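Local coordinates for similar to hydroxylamine oxidoreductase (Kuenenia stuttgartiensis, PDB 6H5L), which probably works as a reductase in anammox metabolism, passing electrons along its bound c-type haems within a large hydroxylamine oxidoreductase-like complex, at residues A[26-31]-A[174-179]; A[40-45]-A[56-61]; A[237-242]-A[471-476]. All coordinates share one frame; numbering follows the deposited sequence.

Interaction 1: A[26-31]-A[174-179]. With HEC (heme c), chain H.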
loop_
_atom_site.group_PDB
_atom_site.type_symbol
_atom_site.label_atom_id
_atom_site.label_comp_id
_atom_site.label_asym_id
_atom_site.label_seq_id
_atom_site.Cartn_x
_atom_site.Cartn_y
_atom_site.Cartn_z
ATOM N N ALA A 26 35.858 45.175 -26.245
ATOM C CA ALA A 26 35.859 46.482 -25.598
ATOM C C ALA A 26 34.463 47.087 -25.546
ATOM O O ALA A 26 34.177 47.899 -24.659
ATOM C CB ALA A 26 36.820 47.427 -26.318
ATOM N N VAL A 27 33.588 46.710 -26.477
ATOM C CA VAL A 27 32.240 47.261 -26.557
ATOM C C VAL A 27 31.174 46.267 -26.128
ATOM O O VAL A 27 29.985 46.618 -26.131
ATOM C CB VAL A 27 31.933 47.789 -27.972
ATOM C CG1 VAL A 27 32.896 48.905 -28.343
ATOM C CG2 VAL A 27 31.992 46.660 -28.990
ATOM N N TYR A 28 31.550 45.042 -25.759
ATOM C CA TYR A 28 30.551 44.050 -25.381
ATOM C C TYR A 28 30.857 43.374 -24.049
ATOM O O TYR A 28 29.932 42.965 -23.340
ATOM C CB TYR A 28 30.401 42.999 -26.485
ATOM C CG TYR A 28 29.445 43.410 -27.585
ATOM C CD1 TYR A 28 28.093 43.591 -27.320
ATOM C CD2 TYR A 28 29.890 43.612 -28.886
ATOM C CE1 TYR A 28 27.210 43.968 -28.317
ATOM C CE2 TYR A 28 29.012 43.988 -29.893
ATOM C CZ TYR A 28 27.674 44.163 -29.602
ATOM O OH TYR A 28 26.797 44.539 -30.594
ATOM N N LYS A 29 32.133 43.246 -23.686
ATOM C CA LYS A 29 32.488 42.594 -22.428
ATOM C C LYS A 29 33.000 43.548 -21.360
ATOM O O LYS A 29 32.626 43.404 -20.193
ATOM C CB LYS A 29 33.539 41.500 -22.653
ATOM C CG LYS A 29 33.834 40.710 -21.382
ATOM C CD LYS A 29 34.960 39.704 -21.548
ATOM C CE LYS A 29 35.174 38.938 -20.247
ATOM N NZ LYS A 29 36.271 37.935 -20.331
ATOM N N ASP A 30 33.856 44.503 -21.724
ATOM C CA ASP A 30 34.418 45.430 -20.746
ATOM C C ASP A 30 33.308 46.136 -19.977
ATOM O O ASP A 30 32.348 46.643 -20.566
ATOM C CB ASP A 30 35.321 46.450 -21.438
ATOM C CG ASP A 30 36.625 45.840 -21.914
ATOM O OD1 ASP A 30 36.861 44.643 -21.639
ATOM O OD2 ASP A 30 37.411 46.560 -22.564
ATOM N N ASN A 31 33.439 46.161 -18.653
ATOM C CA ASN A 31 32.352 46.614 -17.791
ATOM C C ASN A 31 32.299 48.134 -17.775
ATOM O O ASN A 31 33.060 48.791 -17.062
ATOM C CB ASN A 31 32.508 46.066 -16.379
ATOM C CG ASN A 31 31.372 46.491 -15.461
ATOM O OD1 ASN A 31 31.479 47.483 -14.739
ATOM N ND2 ASN A 31 30.272 45.744 -15.492
ATOM N N SER A 174 23.575 36.585 -28.933
ATOM C CA SER A 174 22.242 37.172 -28.858
ATOM C C SER A 174 22.303 38.651 -28.499
ATOM O O SER A 174 21.574 39.465 -29.077
ATOM C CB SER A 174 21.393 36.404 -27.847
ATOM O OG SER A 174 20.019 36.708 -28.001
ATOM N N TRP A 175 23.162 39.022 -27.547
ATOM C CA TRP A 175 23.257 40.427 -27.169
ATOM C C TRP A 175 23.917 41.256 -28.260
ATOM O O TRP A 175 23.662 42.463 -28.358
ATOM C CB TRP A 175 24.024 40.583 -25.858
ATOM C CG TRP A 175 23.811 41.924 -25.237
ATOM C CD1 TRP A 175 24.663 42.989 -25.264
ATOM C CD2 TRP A 175 22.654 42.353 -24.512
ATOM N NE1 TRP A 175 24.111 44.053 -24.591
ATOM C CE2 TRP A 175 22.877 43.688 -24.120
ATOM C CE3 TRP A 175 21.452 41.736 -24.151
ATOM C CZ2 TRP A 175 21.943 44.416 -23.386
ATOM C CZ3 TRP A 175 20.526 42.461 -23.424
ATOM C CH2 TRP A 175 20.778 43.787 -23.048
ATOM N N GLU A 176 24.771 40.636 -29.076
ATOM C CA GLU A 176 25.331 41.328 -30.230
ATOM C C GLU A 176 24.223 41.799 -31.163
ATOM O O GLU A 176 24.122 42.988 -31.479
ATOM C CB GLU A 176 26.308 40.414 -30.972
ATOM C CG GLU A 176 26.883 41.032 -32.238
ATOM C CD GLU A 176 27.579 40.018 -33.124
ATOM O OE1 GLU A 176 27.892 38.912 -32.636
ATOM O OE2 GLU A 176 27.805 40.324 -34.313
ATOM N N ALA A 177 23.366 40.871 -31.596
ATOM C CA ALA A 177 22.308 41.204 -32.545
ATOM C C ALA A 177 21.373 42.279 -32.002
ATOM O O ALA A 177 20.798 43.053 -32.777
ATOM C CB ALA A 177 21.520 39.951 -32.905
ATOM N N ASN A 178 21.203 42.340 -30.683
ATOM C CA ASN A 178 20.279 43.302 -30.094
ATOM C C ASN A 178 20.743 44.736 -30.336
ATOM O O ASN A 178 19.996 45.562 -30.871
ATOM C CB ASN A 178 20.125 43.025 -28.597
ATOM C CG ASN A 178 19.024 43.855 -27.961
ATOM O OD1 ASN A 178 18.100 44.309 -28.638
ATOM N ND2 ASN A 178 19.115 44.056 -26.651
ATOM N N THR A 179 21.980 45.048 -29.950
ATOM C CA THR A 179 22.467 46.421 -29.945
ATOM C C THR A 179 23.351 46.764 -31.140
ATOM O O THR A 179 23.767 47.919 -31.267
ATOM C CB THR A 179 23.236 46.702 -28.648
ATOM O OG1 THR A 179 24.440 45.926 -28.624
ATOM C CG2 THR A 179 22.383 46.342 -27.438
HETATM FE FE HEC H . 16.333 30.387 -28.760
HETATM C CHA HEC H . 17.920 31.696 -31.498
HETATM C CHB HEC H . 16.100 27.338 -30.357
HETATM C CHC HEC H . 14.922 28.982 -25.941
HETATM C CHD HEC H . 16.066 33.482 -27.328
HETATM N NA HEC H . 16.893 29.656 -30.587
HETATM C C1A HEC H . 17.559 30.368 -31.567
HETATM C C2A HEC H . 17.806 29.467 -32.676
HETATM C C3A HEC H . 17.305 28.271 -32.363
HETATM C C4A HEC H . 16.719 28.361 -31.041
HETATM C CMA HEC H . 17.343 27.009 -33.252
HETATM C CAA HEC H . 18.525 29.820 -33.993
HETATM C CBA HEC H . 17.494 30.205 -35.043
HETATM C CGA HEC H . 18.161 30.251 -36.389
HETATM O O1A HEC H . 17.664 31.000 -37.263
HETATM O O2A HEC H . 19.188 29.552 -36.586
HETATM N NB HEC H . 15.599 28.515 -28.261
HETATM C C1B HEC H . 15.695 27.377 -29.040
HETATM C C2B HEC H . 15.301 26.241 -28.228
HETATM C C3B HEC H . 14.972 26.696 -27.013
HETATM C C4B HEC H . 15.155 28.136 -27.006
HETATM C CMB HEC H . 15.249 24.774 -28.715
HETATM C CAB HEC H . 14.481 25.865 -25.804
HETATM C CBB HEC H . 15.555 24.880 -25.289
HETATM N NC HEC H . 15.594 31.092 -26.989
HETATM C C1C HEC H . 15.117 30.349 -25.928
HETATM C C2C HEC H . 15.080 31.206 -24.757
HETATM C C3C HEC H . 15.170 32.466 -25.215
HETATM C C4C HEC H . 15.646 32.407 -26.579
HETATM C CMC HEC H . 14.320 30.802 -23.473
HETATM C CAC HEC H . 15.082 33.781 -24.405
HETATM C CBC HEC H . 16.440 34.065 -23.735
HETATM N ND HEC H . 16.925 32.293 -29.316
HETATM C C1D HEC H . 16.656 33.437 -28.572
HETATM C C2D HEC H . 17.099 34.592 -29.316
HETATM C C3D HEC H . 17.678 34.035 -30.624
HETATM C C4D HEC H . 17.528 32.600 -30.533
HETATM C CMD HEC H . 16.994 36.064 -28.868
HETATM C CAD HEC H . 18.296 34.817 -31.800
HETATM C CBD HEC H . 19.453 35.684 -31.324
HETATM C CGD HEC H . 20.053 36.380 -32.514
HETATM O O1D HEC H . 21.263 36.171 -32.785
HETATM O O2D HEC H . 19.310 37.132 -33.195
#
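Tyr28 reaches from the end of helix 22-28 to helix 174-180, phenol end foremost, and meets Trp175, Glu176 and Thr179 there. The CD1-CE1 side and the hydroxyl end of its ring do the touching. Its CD1 lies at the rim of the indole, 4.0 Å from Trp175 CD1, and the two side chains run obliquely to one another. Farther along, Thr179 OG1 sits near the plane of the tyrosine ring at its edge, 3.4 Å from Tyr28 OH, a weak hydrogen bond in which either hydroxyl could donate. Glu176 is met through its backbone and the root of its side chain: its CA approaches Tyr28 CZ to 3.7 Å, and its carbonyl oxygen stands 3.2 Å from Tyr28 OH. With CG anti to the backbone N (chi1 177°) and the chain extended, the glutamate leads its carboxylate away from the phenol to Gln173 and Tyr24. Thr179 works in two directions. Its first torsion (chi1 67°) offers OG1 to the phenol while CG2 lies over one face of the Trp175 indole, offset toward the rim. On the haem-facing part of the same helix, Ala177 CB lies 3.6 Å from O2D of the haem c in chain H, and Ser174 OG touches the CMD methyl of that haem. The chemistry is that of a buried, mainly van der Waals contact in which the phenol hydroxyl comes near two oxygens of a haem-lining helix, its bond to Thr179 being weak and the threonine hydroxyl shared with Ser38, its firmer partner.

Interaction 2: A[40-45]-A[56-61]; sequences PFTKYF and PNRHYE. With HEC (heme c), chain C.
Thr42 and Arg58 meet through a single pair of groups, Arg58 NH2 giving a weak hydrogen bond to Thr42 OG1 over 2.8 Å with an N-H...O angle of only 124°. The threonine hydroxyl, anti to its own backbone N (chi1 174°), is thereby turned to the guanidinium and approaches it at its edge, near the plane. Arg58 starts with CG anti to the backbone N, bends at chi2 (72°) and then runs straight, crossing the Thr42 side chain at about a right angle; its CG lies over one face of the His59 ring. NE and NH1 are held by the carbonyl oxygens of Gly37 and Ala26, and the weak bond to Thr42, whose OG1 is also bonded to Glu36, adds a third contact. Farther along the segment, Tyr60 donates its OH to propionate oxygen O2A of the haem c in chain C at 2.8 Å, that oxygen lying at the ring edge and in its plane. A phenylalanine here would probably cost O2A the Tyr60 hydroxyl, leaving the haem to its other donors, among them Tyr53 and Arg357 of the second subunit. In the loop between helices 22-28 and 51-54, Phe41, Tyr44 and Phe45 lean on helix 182-189, and Phe41 and Tyr44 also on helix 406-412.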
loop_
_atom_site.group_PDB
_atom_site.type_symbol
_atom_site.label_atom_id
_atom_site.label_comp_id
_atom_site.label_asym_id
_atom_site.label_seq_id
_atom_site.Cartn_x
_atom_site.Cartn_y
_atom_site.Cartn_z
ATOM N N PRO A 40 29.182 48.672 -31.497
ATOM C CA PRO A 40 29.845 49.791 -32.190
ATOM C C PRO A 40 29.219 51.149 -31.912
ATOM O O PRO A 40 29.909 52.171 -32.036
ATOM C CB PRO A 40 29.721 49.403 -33.670
ATOM C CG PRO A 40 28.580 48.437 -33.724
ATOM C CD PRO A 40 28.651 47.673 -32.439
ATOM N N PHE A 41 27.942 51.196 -31.535
ATOM C CA PHE A 41 27.261 52.443 -31.215
ATOM C C PHE A 41 27.078 52.623 -29.713
ATOM O O PHE A 41 26.070 53.186 -29.274
ATOM C CB PHE A 41 25.913 52.507 -31.932
ATOM C CG PHE A 41 25.989 52.148 -33.389
ATOM C CD1 PHE A 41 26.740 52.915 -34.266
ATOM C CD2 PHE A 41 25.318 51.042 -33.880
ATOM C CE1 PHE A 41 26.816 52.585 -35.605
ATOM C CE2 PHE A 41 25.392 50.707 -35.217
ATOM C CZ PHE A 41 26.142 51.479 -36.080
ATOM N N THR A 42 28.039 52.144 -28.915
ATOM C CA THR A 42 27.922 52.226 -27.462
ATOM C C THR A 42 27.883 53.668 -26.971
ATOM O O THR A 42 27.289 53.952 -25.924
ATOM C CB THR A 42 29.077 51.472 -26.801
ATOM O OG1 THR A 42 29.042 51.679 -25.384
ATOM C CG2 THR A 42 30.417 51.950 -27.350
ATOM N N LYS A 43 28.497 54.588 -27.707
ATOM C CA LYS A 43 28.547 55.991 -27.319
ATOM C C LYS A 43 27.308 56.775 -27.735
ATOM O O LYS A 43 27.218 57.970 -27.429
ATOM C CB LYS A 43 29.792 56.643 -27.924
ATOM C CG LYS A 43 31.110 56.029 -27.469
ATOM C CD LYS A 43 31.341 56.254 -25.981
ATOM C CE LYS A 43 32.717 55.770 -25.554
ATOM N NZ LYS A 43 33.005 56.082 -24.127
ATOM N N TYR A 44 26.366 56.148 -28.433
ATOM C CA TYR A 44 25.188 56.841 -28.934
ATOM C C TYR A 44 23.954 56.635 -28.067
ATOM O O TYR A 44 22.938 57.300 -28.300
ATOM C CB TYR A 44 24.886 56.394 -30.370
ATOM C CG TYR A 44 25.924 56.842 -31.375
ATOM C CD1 TYR A 44 27.140 56.182 -31.487
ATOM C CD2 TYR A 44 25.685 57.926 -32.211
ATOM C CE1 TYR A 44 28.091 56.590 -32.402
ATOM C CE2 TYR A 44 26.630 58.340 -33.132
ATOM C CZ TYR A 44 27.831 57.668 -33.223
ATOM O OH TYR A 44 28.779 58.072 -34.135
ATOM N N PHE A 45 24.010 55.741 -27.083
ATOM C CA PHE A 45 22.884 55.510 -26.191
ATOM C C PHE A 45 23.415 55.025 -24.850
ATOM O O PHE A 45 24.616 54.797 -24.679
ATOM C CB PHE A 45 21.890 54.509 -26.793
ATOM C CG PHE A 45 22.415 53.101 -26.876
ATOM C CD1 PHE A 45 23.206 52.702 -27.941
ATOM C CD2 PHE A 45 22.105 52.173 -25.894
ATOM C CE1 PHE A 45 23.684 51.406 -28.021
ATOM C CE2 PHE A 45 22.580 50.879 -25.967
ATOM C CZ PHE A 45 23.371 50.494 -27.031
ATOM N N PRO A 56 25.377 40.961 -17.561
ATOM C CA PRO A 56 26.112 41.401 -16.360
ATOM C C PRO A 56 27.535 41.859 -16.629
ATOM O O PRO A 56 27.959 42.877 -16.068
ATOM C CB PRO A 56 26.079 40.156 -15.460
ATOM C CG PRO A 56 24.929 39.347 -15.966
ATOM C CD PRO A 56 24.904 39.573 -17.442
ATOM N N ASN A 57 28.296 41.130 -17.452
ATOM C CA ASN A 57 29.683 41.511 -17.713
ATOM C C ASN A 57 29.790 42.956 -18.182
ATOM O O ASN A 57 30.669 43.701 -17.733
ATOM C CB ASN A 57 30.303 40.577 -18.753
ATOM C CG ASN A 57 30.792 39.271 -18.154
ATOM O OD1 ASN A 57 31.100 39.199 -16.963
ATOM N ND2 ASN A 57 30.883 38.235 -18.981
ATOM N N ARG A 58 28.894 43.372 -19.074
ATOM C CA ARG A 58 28.978 44.705 -19.650
ATOM C C ARG A 58 28.340 45.767 -18.762
ATOM O O ARG A 58 28.794 46.915 -18.766
ATOM C CB ARG A 58 28.331 44.715 -21.034
ATOM C CG ARG A 58 28.270 46.075 -21.717
ATOM C CD ARG A 58 29.633 46.541 -22.198
ATOM N NE ARG A 58 29.545 47.792 -22.945
ATOM C CZ ARG A 58 30.592 48.426 -23.461
ATOM N NH1 ARG A 58 31.810 47.926 -23.311
ATOM N NH2 ARG A 58 30.421 49.560 -24.127
ATOM N N HIS A 59 27.306 45.418 -17.990
ATOM C CA HIS A 59 26.450 46.438 -17.396
ATOM C C HIS A 59 26.124 46.266 -15.917
ATOM O O HIS A 59 25.395 47.104 -15.375
ATOM C CB HIS A 59 25.128 46.533 -18.176
ATOM C CG HIS A 59 25.281 47.083 -19.560
ATOM N ND1 HIS A 59 25.837 48.320 -19.811
ATOM C CD2 HIS A 59 24.945 46.571 -20.768
ATOM C CE1 HIS A 59 25.843 48.541 -21.113
ATOM N NE2 HIS A 59 25.304 47.497 -21.716
ATOM N N TYR A 60 26.616 45.230 -15.245
ATOM C CA TYR A 60 26.276 45.072 -13.837
ATOM C C TYR A 60 27.024 46.088 -12.982
ATOM O O TYR A 60 28.176 46.430 -13.256
ATOM C CB TYR A 60 26.582 43.656 -13.351
ATOM C CG TYR A 60 26.141 43.411 -11.924
ATOM C CD1 TYR A 60 24.795 43.299 -11.603
ATOM C CD2 TYR A 60 27.070 43.301 -10.898
ATOM C CE1 TYR A 60 24.384 43.082 -10.301
ATOM C CE2 TYR A 60 26.669 43.080 -9.592
ATOM C CZ TYR A 60 25.325 42.971 -9.300
ATOM O OH TYR A 60 24.917 42.752 -8.004
ATOM N N GLU A 61 26.351 46.575 -11.943
ATOM C CA GLU A 61 26.919 47.477 -10.955
ATOM C C GLU A 61 26.657 46.924 -9.563
ATOM O O GLU A 61 25.656 46.235 -9.345
ATOM C CB GLU A 61 26.320 48.885 -11.070
ATOM C CG GLU A 61 26.641 49.598 -12.372
ATOM C CD GLU A 61 25.985 50.961 -12.465
ATOM O OE1 GLU A 61 25.282 51.349 -11.509
ATOM O OE2 GLU A 61 26.171 51.647 -13.493
HETATM FE FE HEC C . 22.157 39.167 0.141
HETATM C CHA HEC C . 20.773 41.228 -2.207
HETATM C CHB HEC C . 23.629 37.312 -2.350
HETATM C CHC HEC C . 23.964 37.474 2.484
HETATM C CHD HEC C . 20.051 40.336 2.560
HETATM N NA HEC C . 22.220 39.268 -1.901
HETATM C C1A HEC C . 21.522 40.172 -2.680
HETATM C C2A HEC C . 21.723 39.816 -4.073
HETATM C C3A HEC C . 22.508 38.732 -4.111
HETATM C C4A HEC C . 22.838 38.366 -2.747
HETATM C CMA HEC C . 22.989 37.992 -5.378
HETATM C CAA HEC C . 21.119 40.562 -5.286
HETATM C CBA HEC C . 22.131 41.501 -5.934
HETATM C CGA HEC C . 21.426 42.297 -7.003
HETATM O O1A HEC C . 20.172 42.233 -7.067
HETATM O O2A HEC C . 22.114 42.998 -7.790
HETATM N NB HEC C . 23.495 37.619 0.080
HETATM C C1B HEC C . 24.070 37.096 -1.062
HETATM C C2B HEC C . 25.214 36.300 -0.666
HETATM C C3B HEC C . 25.301 36.339 0.671
HETATM C C4B HEC C . 24.224 37.173 1.165
HETATM C CMB HEC C . 26.133 35.527 -1.639
HETATM C CAB HEC C . 26.353 35.644 1.563
HETATM C CBB HEC C . 27.756 36.260 1.361
HETATM N NC HEC C . 21.985 38.891 2.154
HETATM C C1C HEC C . 22.931 38.263 2.939
HETATM C C2C HEC C . 22.723 38.673 4.312
HETATM C C3C HEC C . 21.571 39.371 4.357
HETATM C C4C HEC C . 21.127 39.582 2.986
HETATM C CMC HEC C . 23.496 38.053 5.503
HETATM C CAC HEC C . 20.877 39.956 5.614
HETATM C CBC HEC C . 21.795 40.930 6.386
HETATM N ND HEC C . 20.618 40.565 0.163
HETATM C C1D HEC C . 19.917 40.920 1.313
HETATM C C2D HEC C . 19.022 42.009 0.979
HETATM C C3D HEC C . 19.247 42.292 -0.513
HETATM C C4D HEC C . 20.256 41.344 -0.933
HETATM C CMD HEC C . 18.046 42.735 1.926
HETATM C CAD HEC C . 18.545 43.363 -1.378
HETATM C CBD HEC C . 19.543 44.480 -1.670
HETATM C CGD HEC C . 18.929 45.552 -2.531
HETATM O O1D HEC C . 19.660 46.512 -2.889
HETATM O O2D HEC C . 17.720 45.452 -2.859
#

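Interaction 3: A[237-242]-A[471-476]. With HEC (heme c), chain I.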
loop_
_atom_site.group_PDB
_atom_site.type_symbol
_atom_site.label_atom_id
_atom_site.label_comp_id
_atom_site.label_asym_id
_atom_site.label_seq_id
_atom_site.Cartn_x
_atom_site.Cartn_y
_atom_site.Cartn_z
ATOM N N ASP A 237 7.186 37.303 -35.612
ATOM C CA ASP A 237 8.363 37.048 -36.433
ATOM C C ASP A 237 8.981 35.679 -36.182
ATOM O O ASP A 237 9.910 35.296 -36.902
ATOM C CB ASP A 237 9.420 38.143 -36.221
ATOM C CG ASP A 237 9.891 38.235 -34.787
ATOM O OD1 ASP A 237 9.062 38.049 -33.872
ATOM O OD2 ASP A 237 11.094 38.498 -34.577
ATOM N N HIS A 238 8.497 34.939 -35.187
ATOM C CA HIS A 238 8.908 33.560 -34.954
ATOM C C HIS A 238 7.882 32.859 -34.072
ATOM O O HIS A 238 8.093 32.725 -32.860
ATOM C CB HIS A 238 10.303 33.497 -34.323
ATOM C CG HIS A 238 10.587 34.606 -33.359
ATOM N ND1 HIS A 238 9.957 34.712 -32.137
ATOM C CD2 HIS A 238 11.441 35.654 -33.434
ATOM C CE1 HIS A 238 10.409 35.781 -31.504
ATOM N NE2 HIS A 238 11.308 36.371 -32.271
ATOM N N PRO A 239 6.760 32.401 -34.637
ATOM C CA PRO A 239 5.715 31.735 -33.839
ATOM C C PRO A 239 6.047 30.273 -33.556
ATOM O O PRO A 239 5.292 29.356 -33.887
ATOM C CB PRO A 239 4.480 31.892 -34.733
ATOM C CG PRO A 239 5.041 31.804 -36.109
ATOM C CD PRO A 239 6.385 32.495 -36.059
ATOM N N ASP A 240 7.203 30.050 -32.932
ATOM C CA ASP A 240 7.670 28.685 -32.721
ATOM C C ASP A 240 6.836 27.965 -31.671
ATOM O O ASP A 240 6.499 26.788 -31.839
ATOM C CB ASP A 240 9.141 28.700 -32.317
ATOM C CG ASP A 240 9.999 29.479 -33.284
ATOM O OD1 ASP A 240 9.704 29.448 -34.495
ATOM O OD2 ASP A 240 10.965 30.127 -32.832
ATOM N N ALA A 241 6.505 28.651 -30.574
ATOM C CA ALA A 241 5.701 28.031 -29.525
ATOM C C ALA A 241 4.310 27.671 -30.034
ATOM O O ALA A 241 3.795 26.583 -29.746
ATOM C CB ALA A 241 5.605 28.965 -28.321
ATOM N N GLU A 242 3.686 28.574 -30.792
ATOM C CA GLU A 242 2.342 28.313 -31.296
ATOM C C GLU A 242 2.348 27.217 -32.354
ATOM O O GLU A 242 1.478 26.340 -32.350
ATOM C CB GLU A 242 1.731 29.596 -31.863
ATOM C CG GLU A 242 1.720 30.778 -30.905
ATOM C CD GLU A 242 2.976 31.624 -31.002
ATOM O OE1 GLU A 242 4.074 31.050 -31.154
ATOM O OE2 GLU A 242 2.862 32.865 -30.937
ATOM N N GLY A 471 4.309 31.528 -41.768
ATOM C CA GLY A 471 4.076 30.376 -42.622
ATOM C C GLY A 471 5.271 29.448 -42.685
ATOM O O GLY A 471 5.114 28.232 -42.806
ATOM N N TYR A 472 6.480 30.010 -42.609
ATOM C CA TYR A 472 7.689 29.193 -42.565
ATOM C C TYR A 472 7.707 28.309 -41.324
ATOM O O TYR A 472 7.885 27.089 -41.419
ATOM C CB TYR A 472 8.921 30.100 -42.614
ATOM C CG TYR A 472 10.213 29.482 -42.117
ATOM C CD1 TYR A 472 10.643 28.241 -42.571
ATOM C CD2 TYR A 472 11.019 30.163 -41.215
ATOM C CE1 TYR A 472 11.827 27.689 -42.123
ATOM C CE2 TYR A 472 12.205 29.621 -40.767
ATOM C CZ TYR A 472 12.603 28.384 -41.220
ATOM O OH TYR A 472 13.786 27.848 -40.766
ATOM N N LYS A 473 7.524 28.910 -40.147
ATOM C CA LYS A 473 7.551 28.135 -38.913
ATOM C C LYS A 473 6.366 27.182 -38.818
ATOM O O LYS A 473 6.504 26.081 -38.272
ATOM C CB LYS A 473 7.587 29.073 -37.708
ATOM C CG LYS A 473 8.884 29.858 -37.590
ATOM C CD LYS A 473 10.086 28.927 -37.632
ATOM C CE LYS A 473 11.381 29.688 -37.414
ATOM N NZ LYS A 473 11.436 30.318 -36.069
ATOM N N GLY A 474 5.204 27.578 -39.339
ATOM C CA GLY A 474 4.071 26.668 -39.366
ATOM C C GLY A 474 4.308 25.470 -40.266
ATOM O O GLY A 474 3.925 24.345 -39.931
ATOM N N THR A 475 4.947 25.693 -41.418
ATOM C CA THR A 475 5.258 24.589 -42.320
ATOM C C THR A 475 6.341 23.688 -41.737
ATOM O O THR A 475 6.252 22.459 -41.833
ATOM C CB THR A 475 5.689 25.129 -43.686
ATOM O OG1 THR A 475 4.646 25.949 -44.227
ATOM C CG2 THR A 475 5.979 23.986 -44.651
ATOM N N ALA A 476 7.362 24.281 -41.115
ATOM C CA ALA A 476 8.466 23.485 -40.592
ATOM C C ALA A 476 8.067 22.703 -39.346
ATOM O O ALA A 476 8.604 21.617 -39.102
ATOM C CB ALA A 476 9.667 24.383 -40.291
HETATM FE FE HEC I . 11.882 23.810 -34.709
HETATM C CHA HEC I . 13.025 25.332 -37.494
HETATM C CHB HEC I . 12.347 26.707 -32.890
HETATM C CHC HEC I . 10.429 22.362 -31.952
HETATM C CHD HEC I . 11.992 20.709 -36.233
HETATM N NA HEC I . 12.469 25.706 -35.130
HETATM C C1A HEC I . 13.080 26.049 -36.319
HETATM C C2A HEC I . 13.784 27.296 -36.103
HETATM C C3A HEC I . 13.600 27.675 -34.838
HETATM C C4A HEC I . 12.768 26.683 -34.198
HETATM C CMA HEC I . 14.167 28.945 -34.167
HETATM C CAA HEC I . 14.608 28.050 -37.156
HETATM C CBA HEC I . 16.033 27.516 -37.137
HETATM C CGA HEC I . 16.174 26.464 -38.204
HETATM O O1A HEC I . 16.410 25.282 -37.849
HETATM O O2A HEC I . 16.040 26.806 -39.406
HETATM N NB HEC I . 11.513 24.407 -32.759
HETATM C C1B HEC I . 11.685 25.682 -32.258
HETATM C C2B HEC I . 11.034 25.755 -30.969
HETATM C C3B HEC I . 10.511 24.557 -30.702
HETATM C C4B HEC I . 10.796 23.684 -31.827
HETATM C CMB HEC I . 11.011 26.995 -30.052
HETATM C CAB HEC I . 9.732 24.164 -29.429
HETATM C CBB HEC I . 8.398 24.939 -29.310
HETATM N NC HEC I . 11.367 21.885 -34.171
HETATM C C1C HEC I . 10.698 21.529 -33.015
HETATM C C2C HEC I . 10.176 20.186 -33.192
HETATM C C3C HEC I . 10.746 19.682 -34.291
HETATM C C4C HEC I . 11.414 20.768 -34.984
HETATM C CMC HEC I . 9.562 19.343 -32.053
HETATM C CAC HEC I . 10.575 18.242 -34.832
HETATM C CBC HEC I . 9.129 18.017 -35.320
HETATM N ND HEC I . 12.442 23.114 -36.578
HETATM C C1D HEC I . 12.358 21.791 -37.007
HETATM C C2D HEC I . 12.726 21.737 -38.405
HETATM C C3D HEC I . 13.046 23.184 -38.799
HETATM C C4D HEC I . 12.847 23.967 -37.600
HETATM C CMD HEC I . 12.781 20.490 -39.313
HETATM C CAD HEC I . 13.505 23.691 -40.182
HETATM C CBD HEC I . 15.000 23.408 -40.306
HETATM C CGD HEC I . 15.525 23.938 -41.612
HETATM O O1D HEC I . 15.338 23.260 -42.655
HETATM O O2D HEC I . 16.137 25.037 -41.606
#
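Lys473 and Asp240 form a salt bridge, with Lys473 NZ donating to Asp240 OD1 at 2.5 Å in the model, a value too short to be taken literally at this resolution. The lysine bends at chi2 (-53°) and again at chi4 (63°), which curls its chain round OD1 and brings the ammonium group back to the carboxylate. His238 CB also lies near the ammonium. The same ammonium is hydrogen-bonded to propionate oxygen O2D of a second haem c, so it probably balances negative charge on two sides. The other carboxylate oxygen, Asp240 OD2, accepts from ND1 of His233.

Apolar packing is modest. Pro239 CD rests 3.9 Å from Lys473 CG, the ring crossing the start of the lysine chain obliquely.

Contacts to the haem c in chain I come from both segments. Asp240 CB lies 3.4 Å from the CMB methyl, Ala476 CB packs against C3D at 3.9 Å, and Tyr472 OH, hydrogen-bonded to Arg303 O, stands 2.8 Å from propionate oxygen O2A.

Each helix has its own local bonding. Pro239 is the centre of an inverse gamma turn and the N-cap residue of helix 240-245, whose first residue is the bridging aspartate. In helix 455-476, Thr475 OG1 donates to Gly471 O at 2.7 Å, reaching it from the face opposite to that used by Thr475 N.

Such a cluster is in keeping with a multihaem cytochrome c, where haems lie close together. His233 ends a CxxCH motif, and in this family that histidine is as a rule an axial iron ligand, so Asp240 probably acts as a second-shell residue that orients it, while Lys473 bridges two haem pockets.

From the N terminus, interaction 1 brings the end of helix 22-28 to helix 174-180, closing a loop of 142 residues. Interaction 2 falls inside that loop and closes a much shorter one, of ten residues, that includes helix 51-54. The two touch directly, with centres about 7 Å apart and a probable hydrogen bond of 3.1 Å from Asn31 ND2 to Asn57 O. Interaction 3 follows in series and closes a loop of 228 residues, joining the start of helix 240-245 to the end of helix 455-476. Its centre is about 28 Å from that of interaction 1, across the middle of the chain. Interactions 2 and 3 both border the second subunit, and each of the three includes residues of haem pockets.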